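Local structure of putative GGDEF domain protein (Pseudomonas aeruginosa, 7E6G) at residues R118-E122 with L185-P189; Q131-L135 with V227-R231. The protein probably catalyses the condensation of two GTP molecules into the second messenger c-di-GMP, releasing two diphosphates, with magnesium as cofactor. One frame throughout, in Å; residues are numbered along the deposited sequence.

Contact 1 (R118-E122 with L185-P189); sequences RLREE and LLLLP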
ATOM      1  N   ARG A 118     -25.203 -27.033  10.422  1.00 45.75           N
ATOM      2  CA  ARG A 118     -24.745 -27.929   9.463  1.00 44.48           C
ATOM      3  C   ARG A 118     -25.792 -28.882   9.062  1.00 47.19           C
ATOM      4  O   ARG A 118     -25.853 -29.279   8.018  1.00 47.33           O
ATOM      5  CB  ARG A 118     -23.456 -28.485   9.873  1.00 45.40           C
ATOM      6  CG  ARG A 118     -22.921 -29.590   9.020  1.00 56.66           C
ATOM      7  CD  ARG A 118     -22.299 -29.235   7.703  1.00 58.38           C
ATOM      8  NE  ARG A 118     -21.587 -30.352   7.143  1.00 56.59           N
ATOM      9  CZ  ARG A 118     -20.303 -30.515   7.291  1.00 62.53           C
ATOM     10  NH1 ARG A 118     -19.631 -29.657   7.978  1.00 65.58           N
ATOM     11  NH2 ARG A 118     -19.671 -31.508   6.785  1.00 51.22           N
ATOM     12  N   LEU A 119     -26.655 -29.240   9.925  1.00 44.05           N
ATOM     13  CA  LEU A 119     -27.750 -30.130   9.556  1.00 46.14           C
ATOM     14  C   LEU A 119     -28.680 -29.467   8.549  1.00 51.68           C
ATOM     15  O   LEU A 119     -29.141 -30.116   7.597  1.00 51.59           O
ATOM     16  CB  LEU A 119     -28.522 -30.569  10.798  1.00 43.15           C
ATOM     17  CG  LEU A 119     -28.074 -31.885  11.450  1.00 46.89           C
ATOM     18  CD1 LEU A 119     -28.437 -31.866  12.930  1.00 43.06           C
ATOM     19  CD2 LEU A 119     -28.645 -33.128  10.754  1.00 42.49           C
ATOM     20  N   ARG A 120     -28.953 -28.174   8.733  1.00 52.47           N
ATOM     21  CA  ARG A 120     -29.717 -27.427   7.737  1.00 50.57           C
ATOM     22  C   ARG A 120     -29.027 -27.465   6.373  1.00 48.39           C
ATOM     23  O   ARG A 120     -29.655 -27.787   5.349  1.00 52.25           O
ATOM     24  CB  ARG A 120     -29.922 -25.988   8.217  1.00 46.11           C
ATOM     25  CG  ARG A 120     -30.631 -25.082   7.234  1.00 55.28           C
ATOM     26  CD  ARG A 120     -31.446 -24.001   7.962  1.00 63.77           C
ATOM     27  NE  ARG A 120     -32.899 -24.204   7.858  1.00 65.02           N
ATOM     28  CZ  ARG A 120     -33.776 -23.915   8.820  1.00 63.65           C
ATOM     29  NH1 ARG A 120     -33.356 -23.412   9.975  1.00 59.04           N
ATOM     30  NH2 ARG A 120     -35.077 -24.133   8.631  1.00 59.39           N
ATOM     31  N   GLU A 121     -27.724 -27.164   6.331  1.00 50.63           N
ATOM     32  CA  GLU A 121     -27.108 -27.098   5.005  1.00 55.51           C
ATOM     33  C   GLU A 121     -26.939 -28.486   4.382  1.00 57.12           C
ATOM     34  O   GLU A 121     -26.955 -28.616   3.151  1.00 63.80           O
ATOM     35  CB  GLU A 121     -25.783 -26.327   5.034  1.00 51.27           C
ATOM     36  CG  GLU A 121     -24.701 -26.863   5.917  1.00 56.04           C
ATOM     37  CD  GLU A 121     -23.564 -25.858   6.095  1.00 65.57           C
ATOM     38  OE1 GLU A 121     -22.374 -26.268   6.069  1.00 68.87           O
ATOM     39  OE2 GLU A 121     -23.867 -24.649   6.250  1.00 65.46           O
ATOM     40  N   GLU A 122     -26.860 -29.543   5.187  1.00 54.01           N
ATOM     41  CA  GLU A 122     -26.824 -30.872   4.585  1.00 53.22           C
ATOM     42  C   GLU A 122     -28.205 -31.350   4.129  1.00 50.39           C
ATOM     43  O   GLU A 122     -28.293 -32.091   3.145  1.00 50.31           O
ATOM     44  CB  GLU A 122     -26.197 -31.877   5.551  1.00 53.84           C
ATOM     45  CG  GLU A 122     -24.684 -31.719   5.712  1.00 53.20           C
ATOM     46  CD  GLU A 122     -23.932 -31.901   4.413  1.00 55.13           C
ATOM     47  OE1 GLU A 122     -24.383 -32.727   3.592  1.00 55.62           O
ATOM     48  OE2 GLU A 122     -22.888 -31.233   4.222  1.00 53.61           O
ATOM     49  N   LEU A 185     -23.955 -36.232  18.899  1.00 30.08           N
ATOM     50  CA  LEU A 185     -24.582 -36.406  17.600  1.00 30.51           C
ATOM     51  C   LEU A 185     -23.484 -36.510  16.558  1.00 33.81           C
ATOM     52  O   LEU A 185     -22.689 -35.579  16.388  1.00 35.56           O
ATOM     53  CB  LEU A 185     -25.538 -35.255  17.281  1.00 25.35           C
ATOM     54  CG  LEU A 185     -26.350 -35.504  16.012  1.00 30.77           C
ATOM     55  CD1 LEU A 185     -27.147 -36.796  16.089  1.00 32.12           C
ATOM     56  CD2 LEU A 185     -27.285 -34.337  15.739  1.00 36.27           C
ATOM     57  N   LEU A 186     -23.420 -37.652  15.892  1.00 31.97           N
ATOM     58  CA  LEU A 186     -22.522 -37.879  14.774  1.00 33.88           C
ATOM     59  C   LEU A 186     -23.292 -37.566  13.494  1.00 35.31           C
ATOM     60  O   LEU A 186     -24.387 -38.099  13.282  1.00 33.61           O
ATOM     61  CB  LEU A 186     -22.024 -39.328  14.776  1.00 37.12           C
ATOM     62  CG  LEU A 186     -20.796 -39.734  15.621  1.00 44.35           C
ATOM     63  CD1 LEU A 186     -20.788 -39.147  17.045  1.00 40.68           C
ATOM     64  CD2 LEU A 186     -20.674 -41.248  15.694  1.00 42.05           C
ATOM     65  N   LEU A 187     -22.744 -36.684  12.668  1.00 34.47           N
ATOM     66  CA  LEU A 187     -23.247 -36.436  11.328  1.00 38.81           C
ATOM     67  C   LEU A 187     -22.223 -36.946  10.323  1.00 41.18           C
ATOM     68  O   LEU A 187     -21.081 -36.459  10.274  1.00 38.24           O
ATOM     69  CB  LEU A 187     -23.532 -34.956  11.105  1.00 44.00           C
ATOM     70  CG  LEU A 187     -23.913 -34.608   9.665  1.00 44.21           C
ATOM     71  CD1 LEU A 187     -25.347 -34.916   9.404  1.00 44.18           C
ATOM     72  CD2 LEU A 187     -23.674 -33.134   9.447  1.00 49.36           C
ATOM     73  N   LEU A 188     -22.615 -37.944   9.538  1.00 41.44           N
ATOM     74  CA  LEU A 188     -21.753 -38.393   8.453  1.00 49.38           C
ATOM     75  C   LEU A 188     -22.331 -37.876   7.146  1.00 46.70           C
ATOM     76  O   LEU A 188     -23.333 -38.420   6.645  1.00 45.40           O
ATOM     77  CB  LEU A 188     -21.623 -39.918   8.425  1.00 52.83           C
ATOM     78  CG  LEU A 188     -21.413 -40.618   9.761  1.00 46.00           C
ATOM     79  CD1 LEU A 188     -21.061 -42.082   9.532  1.00 48.95           C
ATOM     80  CD2 LEU A 188     -20.336 -39.921  10.551  1.00 49.44           C
ATOM     81  N   PRO A 189     -21.753 -36.832   6.568  1.00 48.73           N
ATOM     82  CA  PRO A 189     -22.319 -36.251   5.354  1.00 50.70           C
ATOM     83  C   PRO A 189     -21.959 -37.081   4.138  1.00 55.07           C
ATOM     84  O   PRO A 189     -20.921 -37.748   4.092  1.00 50.34           O
ATOM     85  CB  PRO A 189     -21.667 -34.866   5.294  1.00 45.00           C
ATOM     86  CG  PRO A 189     -20.344 -35.065   5.949  1.00 48.29           C
ATOM     87  CD  PRO A 189     -20.499 -36.170   6.973  1.00 50.16           C
TER
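Leu-187 divides its two methyl branches between neighbouring residues of helix 112-128. Its CD1 slides past the end of Leu-119 in the opposite direction, 4.0 Å from CD2 of that residue, while CD2 lies 3.6 Å from Arg-118 CG and also reaches Glu-122 CG. The Leu-187 CB already points toward the helix, and CG anti to the backbone N (chi1 173°) places the methyls there. Leu-119 uses both of its branches, since its CD1 meets Leu-185 CD2 tip to tip at 3.9 Å. The axes of segments 118-122 and 185-188 approach to 10.6 Å, their directions 28° apart. This is how a GGDEF domain is built: helices pack on a central mixed sheet, and here strand 183-188 begins within the GGEEF signature, whose Glu-182 binds magnesium. Past the strand end, the Pro-189 ring packs against the charged ends of Arg-118 and Glu-122. Its CB lies 3.8 Å from Glu-122 CD, and its CG comes to the edge of the Arg-118 guanidinium, 3.7 Å from NH2. One helical turn apart, Arg-118 and Glu-122 form a salt bridge, NE to OE2 at 3.3 Å, whose hydrogen bond is weak.

Contact 2 (Q131-L135 with V227-R231); sequences QSYVL and VTEHR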
ATOM      1  N   GLN A 131     -27.585 -36.597  -2.341  1.00 72.93           N
ATOM      2  CA  GLN A 131     -26.666 -37.232  -1.484  1.00 74.61           C
ATOM      3  C   GLN A 131     -27.105 -37.063  -0.036  1.00 72.01           C
ATOM      4  O   GLN A 131     -27.176 -35.954   0.425  1.00 73.61           O
ATOM      5  CB  GLN A 131     -25.333 -36.522  -1.737  1.00 73.72           C
ATOM      6  CG  GLN A 131     -25.405 -35.061  -2.166  1.00 72.86           C
ATOM      7  CD  GLN A 131     -24.125 -34.300  -2.004  1.00 81.61           C
ATOM      8  OE1 GLN A 131     -23.484 -34.392  -0.987  1.00 79.74           O
ATOM      9  NE2 GLN A 131     -23.778 -33.492  -2.976  1.00 77.91           N
ATOM     10  N   SER A 132     -27.397 -38.133   0.666  1.00 58.33           N
ATOM     11  CA  SER A 132     -27.791 -38.019   1.988  1.00 58.74           C
ATOM     12  C   SER A 132     -26.749 -38.236   2.978  1.00 59.06           C
ATOM     13  O   SER A 132     -25.679 -38.475   2.704  1.00 56.80           O
ATOM     14  CB  SER A 132     -28.994 -38.808   2.259  1.00 60.85           C
ATOM     15  OG  SER A 132     -28.663 -40.120   2.285  1.00 68.17           O
ATOM     16  N   TYR A 133     -27.090 -37.933   4.176  1.00 53.19           N
ATOM     17  CA  TYR A 133     -26.189 -38.121   5.303  1.00 47.33           C
ATOM     18  C   TYR A 133     -26.789 -39.143   6.257  1.00 46.06           C
ATOM     19  O   TYR A 133     -27.974 -39.486   6.177  1.00 41.06           O
ATOM     20  CB  TYR A 133     -25.929 -36.803   6.042  1.00 41.80           C
ATOM     21  CG  TYR A 133     -27.197 -36.156   6.532  1.00 38.12           C
ATOM     22  CD1 TYR A 133     -27.892 -35.253   5.733  1.00 38.97           C
ATOM     23  CD2 TYR A 133     -27.736 -36.493   7.770  1.00 34.98           C
ATOM     24  CE1 TYR A 133     -29.070 -34.673   6.164  1.00 39.32           C
ATOM     25  CE2 TYR A 133     -28.903 -35.909   8.229  1.00 44.03           C
ATOM     26  CZ  TYR A 133     -29.573 -34.999   7.413  1.00 43.96           C
ATOM     27  OH  TYR A 133     -30.742 -34.433   7.859  1.00 39.60           O
ATOM     28  N   VAL A 134     -25.965 -39.641   7.170  1.00 49.14           N
ATOM     29  CA  VAL A 134     -26.513 -40.459   8.244  1.00 46.82           C
ATOM     30  C   VAL A 134     -26.273 -39.749   9.569  1.00 35.30           C
ATOM     31  O   VAL A 134     -25.362 -38.931   9.721  1.00 37.15           O
ATOM     32  CB  VAL A 134     -25.950 -41.903   8.260  1.00 49.84           C
ATOM     33  CG1 VAL A 134     -25.920 -42.485   6.837  1.00 50.52           C
ATOM     34  CG2 VAL A 134     -24.587 -41.962   8.909  1.00 48.72           C
ATOM     35  N   LEU A 135     -27.134 -40.056  10.522  1.00 38.65           N
ATOM     36  CA  LEU A 135     -27.162 -39.442  11.836  1.00 37.88           C
ATOM     37  C   LEU A 135     -27.035 -40.550  12.869  1.00 38.17           C
ATOM     38  O   LEU A 135     -27.812 -41.511  12.845  1.00 38.45           O
ATOM     39  CB  LEU A 135     -28.482 -38.692  12.023  1.00 37.39           C
ATOM     40  CG  LEU A 135     -28.516 -37.287  12.594  1.00 37.07           C
ATOM     41  CD1 LEU A 135     -27.540 -36.396  11.844  1.00 35.75           C
ATOM     42  CD2 LEU A 135     -29.941 -36.787  12.460  1.00 35.27           C
ATOM     43  N   VAL A 227     -29.124 -44.952  15.141  1.00 34.72           N
ATOM     44  CA  VAL A 227     -28.659 -44.360  13.893  1.00 40.30           C
ATOM     45  C   VAL A 227     -29.747 -44.462  12.827  1.00 43.43           C
ATOM     46  O   VAL A 227     -30.508 -45.439  12.787  1.00 46.08           O
ATOM     47  CB  VAL A 227     -27.312 -44.973  13.436  1.00 34.44           C
ATOM     48  CG1 VAL A 227     -27.342 -46.474  13.517  1.00 44.12           C
ATOM     49  CG2 VAL A 227     -26.920 -44.489  12.069  1.00 42.42           C
ATOM     50  N   THR A 228     -29.864 -43.399  12.020  1.00 34.94           N
ATOM     51  CA  THR A 228     -30.749 -43.359  10.867  1.00 42.20           C
ATOM     52  C   THR A 228     -30.061 -42.727   9.672  1.00 41.89           C
ATOM     53  O   THR A 228     -29.019 -42.078   9.778  1.00 37.41           O
ATOM     54  CB  THR A 228     -32.035 -42.559  11.102  1.00 45.07           C
ATOM     55  OG1 THR A 228     -32.973 -42.903  10.076  1.00 51.37           O
ATOM     56  CG2 THR A 228     -31.765 -41.064  10.994  1.00 40.84           C
ATOM     57  N   GLU A 229     -30.697 -42.910   8.525  1.00 48.15           N
ATOM     58  CA  GLU A 229     -30.343 -42.215   7.300  1.00 49.94           C
ATOM     59  C   GLU A 229     -31.327 -41.086   7.039  1.00 48.77           C
ATOM     60  O   GLU A 229     -32.521 -41.185   7.341  1.00 45.10           O
ATOM     61  CB  GLU A 229     -30.356 -43.157   6.109  1.00 45.06           C
ATOM     62  CG  GLU A 229     -29.629 -42.618   4.925  1.00 54.81           C
ATOM     63  CD  GLU A 229     -29.645 -43.598   3.788  1.00 68.57           C
ATOM     64  OE1 GLU A 229     -29.227 -43.224   2.669  1.00 77.10           O
ATOM     65  OE2 GLU A 229     -30.039 -44.761   4.033  1.00 66.08           O
ATOM     66  N   HIS A 230     -30.824 -40.007   6.470  1.00 41.94           N
ATOM     67  CA  HIS A 230     -31.725 -38.936   6.101  1.00 48.46           C
ATOM     68  C   HIS A 230     -32.600 -39.351   4.919  1.00 52.22           C
ATOM     69  O   HIS A 230     -32.087 -39.692   3.847  1.00 51.53           O
ATOM     70  CB  HIS A 230     -30.964 -37.676   5.751  1.00 45.68           C
ATOM     71  CG  HIS A 230     -31.857 -36.629   5.188  1.00 48.25           C
ATOM     72  ND1 HIS A 230     -32.902 -36.098   5.911  1.00 47.51           N
ATOM     73  CD2 HIS A 230     -31.927 -36.079   3.955  1.00 46.29           C
ATOM     74  CE1 HIS A 230     -33.552 -35.229   5.160  1.00 48.25           C
ATOM     75  NE2 HIS A 230     -32.981 -35.198   3.969  1.00 48.87           N
ATOM     76  N   ARG A 231     -33.918 -39.289   5.104  1.00 49.57           N
ATOM     77  CA  ARG A 231     -34.884 -39.562   4.046  1.00 48.76           C
ATOM     78  C   ARG A 231     -35.246 -38.255   3.344  1.00 49.63           C
ATOM     79  O   ARG A 231     -35.699 -37.309   3.991  1.00 56.71           O
ATOM     80  CB  ARG A 231     -36.121 -40.235   4.634  1.00 43.40           C
ATOM     81  CG  ARG A 231     -35.766 -41.478   5.453  1.00 49.37           C
ATOM     82  CD  ARG A 231     -36.968 -42.098   6.176  1.00 52.17           C
ATOM     83  NE  ARG A 231     -36.556 -43.200   7.049  1.00 59.72           N
ATOM     84  CZ  ARG A 231     -37.380 -43.902   7.829  1.00 64.93           C
ATOM     85  NH1 ARG A 231     -38.685 -43.626   7.853  1.00 57.72           N
ATOM     86  NH2 ARG A 231     -36.889 -44.884   8.581  1.00 56.89           N
TER
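His-230 lays its CB over one face of the Tyr-133 ring, a CH-pi contact 3.5 Å from the ring centroid and 15° off its normal. The imidazole beyond lies nearly parallel to the phenol, planes 8° apart, but slid so far (centroids 4.8 Å) that the rings barely overlap. Tyr-133 CG sits between its backbone N and carbonyl carbon (chi1 57°), which puts the ring under His-230 CB; His-230 CG, anti to its own N, then sets where the imidazole lies. Tyr-133 OH is hydrogen-bonded to Asn-123 OD1, and His-230 ND1 to Thr-239 OG1. The two backbones run antiparallel. Leu-135 and Thr-228 form a hydrogen-bonded pair, with N-to-O distances of 2.9 Å both ways, and His-230 N continues the pattern to Tyr-133 O, also 2.9 Å. Beside the non-hydrogen-bonded pair Val-134 and Glu-229, the extended glutamate carries OE1 to 3.2 Å from Ser-132 OG. On the other face, Leu-135 CB and Thr-228 CG2 are neighbours at 4.2 Å. Strands 134-140 and 223-229 thus join within the sheet, flanked by strands 183-188 and 258-260; helices 112-128 and 236-252 pack on the face bearing Leu-135 and Thr-228.

Following the chain shows how sequence-distant segments build one layered domain. After a short helix and the long helix 27-102, helix 112-128 supplies the first half of contact 1, and strand 134-140, next in the chain, supplies the first half of contact 2. Strand 183-188 then closes a loop of 62 residues at contact 1, and strand 223-229 closes one of 91 residues at contact 2. The loops cross rather than nest. Contact 1 ties a helix to the sheet, while contact 2 ties two strands edge to edge within it. They meet where strands 183-188 and 134-140 adjoin: Leu-188 N probably bonds to Val-134 O, and Leu-187 packs against Tyr-133 and Leu-135.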